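Local coordinates for TqaL (Neurospora crassa, PDB 7EEH), which binds iron in a cupin-type double-stranded beta-helix and belongs to the 2OG-Fe dioxygenase family, at residues D186-T191 and L246-N251. The protein carries 1 engineered substitution. Sequence-based numbering, arbitrary orientation.
With FE (Fe (III) ion), chain H.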
loop_
_atom_site.group_PDB
_atom_site.type_symbol
_atom_site.label_atom_id
_atom_site.label_comp_id
_atom_site.label_asym_id
_atom_site.label_seq_id
_atom_site.Cartn_x
_atom_site.Cartn_y
_atom_site.Cartn_z
ATOM N N ASP B 186 3.263 28.661 22.742
ATOM C CA ASP B 186 3.714 29.620 21.742
ATOM C C ASP B 186 2.661 30.664 21.396
ATOM O O ASP B 186 2.934 31.544 20.573
ATOM C CB ASP B 186 4.113 28.894 20.454
ATOM C CG ASP B 186 5.204 27.864 20.663
ATOM O OD1 ASP B 186 6.041 28.024 21.576
ATOM O OD2 ASP B 186 5.224 26.889 19.881
ATOM N N GLY B 187 1.463 30.572 21.970
ATOM C CA GLY B 187 0.419 31.532 21.672
ATOM C C GLY B 187 -0.240 31.357 20.329
ATOM O O GLY B 187 -0.826 32.312 19.815
ATOM N N VAL B 188 -0.168 30.164 19.730
ATOM C CA VAL B 188 -0.780 29.933 18.423
ATOM C C VAL B 188 -1.727 28.740 18.547
ATOM O O VAL B 188 -2.089 28.344 19.662
ATOM C CB VAL B 188 0.299 29.719 17.339
ATOM C CG1 VAL B 188 1.147 30.996 17.143
ATOM C CG2 VAL B 188 1.200 28.554 17.705
ATOM N N ASP B 189 -2.159 28.180 17.414
ATOM C CA ASP B 189 -3.020 27.001 17.410
ATOM C C ASP B 189 -2.248 25.704 17.199
ATOM O O ASP B 189 -2.473 24.738 17.927
ATOM C CB ASP B 189 -4.110 27.131 16.334
ATOM C CG ASP B 189 -5.114 28.240 16.649
ATOM O OD1 ASP B 189 -5.651 28.246 17.778
ATOM O OD2 ASP B 189 -5.346 29.104 15.772
ATOM N N HIS B 190 -1.365 25.655 16.197
ATOM C CA HIS B 190 -0.579 24.463 15.886
ATOM C C HIS B 190 0.869 24.873 15.680
ATOM O O HIS B 190 1.140 25.835 14.957
ATOM C CB HIS B 190 -1.069 23.757 14.609
ATOM C CG HIS B 190 -2.518 23.397 14.628
ATOM N ND1 HIS B 190 -2.995 22.260 15.247
ATOM C CD2 HIS B 190 -3.595 24.012 14.084
ATOM C CE1 HIS B 190 -4.306 22.197 15.096
ATOM N NE2 HIS B 190 -4.696 23.252 14.396
ATOM N N THR B 191 1.791 24.135 16.288
ATOM C CA THR B 191 3.218 24.374 16.129
ATOM C C THR B 191 3.869 23.120 15.560
ATOM O O THR B 191 3.603 22.010 16.033
ATOM C CB THR B 191 3.907 24.733 17.464
ATOM O OG1 THR B 191 3.354 25.937 18.006
ATOM C CG2 THR B 191 5.435 24.936 17.237
ATOM N N LEU B 246 2.196 19.770 17.279
ATOM C CA LEU B 246 1.462 19.775 18.542
ATOM C C LEU B 246 0.373 20.838 18.525
ATOM O O LEU B 246 0.525 21.892 17.906
ATOM C CB LEU B 246 2.388 20.002 19.748
ATOM C CG LEU B 246 3.245 21.270 19.851
ATOM C CD1 LEU B 246 2.479 22.439 20.472
ATOM C CD2 LEU B 246 4.487 20.969 20.669
ATOM N N VAL B 247 -0.726 20.549 19.221
ATOM C CA VAL B 247 -1.808 21.515 19.408
ATOM C C VAL B 247 -1.370 22.467 20.515
ATOM O O VAL B 247 -1.240 22.066 21.671
ATOM C CB VAL B 247 -3.130 20.826 19.753
ATOM C CG1 VAL B 247 -4.240 21.880 20.053
ATOM C CG2 VAL B 247 -3.541 19.894 18.618
ATOM N N ASP B 248 -1.108 23.727 20.155
ATOM C CA ASP B 248 -0.390 24.623 21.061
ATOM C C ASP B 248 -1.268 25.122 22.203
ATOM O O ASP B 248 -0.742 25.565 23.234
ATOM C CB ASP B 248 0.168 25.812 20.273
ATOM C CG ASP B 248 1.013 26.751 21.136
ATOM O OD1 ASP B 248 1.983 26.283 21.768
ATOM O OD2 ASP B 248 0.693 27.956 21.179
ATOM N N THR B 249 -2.588 25.057 22.037
ATOM C CA THR B 249 -3.543 25.490 23.043
ATOM C C THR B 249 -3.869 24.411 24.066
ATOM O O THR B 249 -4.494 24.714 25.086
ATOM C CB THR B 249 -4.839 25.940 22.367
ATOM O OG1 THR B 249 -5.237 24.943 21.422
ATOM C CG2 THR B 249 -4.638 27.254 21.632
ATOM N N GLU B 250 -3.468 23.168 23.832
ATOM C CA GLU B 250 -3.840 22.082 24.732
ATOM C C GLU B 250 -2.643 21.369 25.330
ATOM O O GLU B 250 -2.829 20.435 26.116
ATOM C CB GLU B 250 -4.742 21.074 24.003
ATOM C CG GLU B 250 -5.983 21.724 23.436
ATOM C CD GLU B 250 -6.714 20.831 22.469
ATOM O OE1 GLU B 250 -6.536 19.597 22.568
ATOM O OE2 GLU B 250 -7.435 21.373 21.603
ATOM N N ASN B 251 -1.426 21.788 24.978
ATOM C CA ASN B 251 -0.170 21.279 25.514
ATOM C C ASN B 251 0.697 22.460 25.901
ATOM O O ASN B 251 0.553 23.550 25.348
ATOM C CB ASN B 251 0.650 20.469 24.503
ATOM C CG ASN B 251 -0.093 19.297 23.944
ATOM O OD1 ASN B 251 -0.096 18.224 24.539
ATOM N ND2 ASN B 251 -0.710 19.480 22.774
HETATM FE FE FE H . 7.734 26.918 21.958
HETATM O O HOH W 1 -6.256 25.980 18.930
HETATM O O HOH W 2 8.826 28.889 21.619
#
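The carboxylate of D248 reaches into the loop 186-189 and grips its backbone: OD1 takes the N-H of D186 at 2.9 Å in a nearly straight bond (172°) through its syn lone pair, while OD2 accepts from V188 N at 2.8 Å on its anti side, the N-H coming 22° out of the carboxylate plane. Aspartate suits this place because its short chain, with CG anti to the backbone N, brings its two acceptors to the amides of D186 and V188. G187, between them, has the positive phi (75°) that glycine adopts easily. R149 forms a salt bridge with D248 OD2, which probably offsets the charge of a second carboxylate beside D186.

The side chain of D186 crosses that of D248 at about a right angle: OD1 binds the iron at 2.1 Å, and OD2 accepts the hydroxyl of T191 at 2.8 Å on its anti lone pair, a bond that would help fix the rotation of the metal-binding carboxylate. T191 CB packs 4.0 Å from L246 CD1. T191 and L246 form a hydrogen-bonded antiparallel pair, H190 and V247 the adjoining non-hydrogen-bonded one. Against this buried part, D186 and G187 are partly exposed; T249 CG2 still packs on V188 O, but its hydroxyl reaches D189 OD1, which Y154 also binds, only through water.

H184 and H253 complete the facial triad on the iron, as in this family. Strand 190-199 lies between strands 243-247 and 267-277; T276 of the latter pairs with both D189 and H190, a classic beta bulge, while Y28 of helix 12-31 bonds H190 ND1 and K137 of helix 128-141 H190 O.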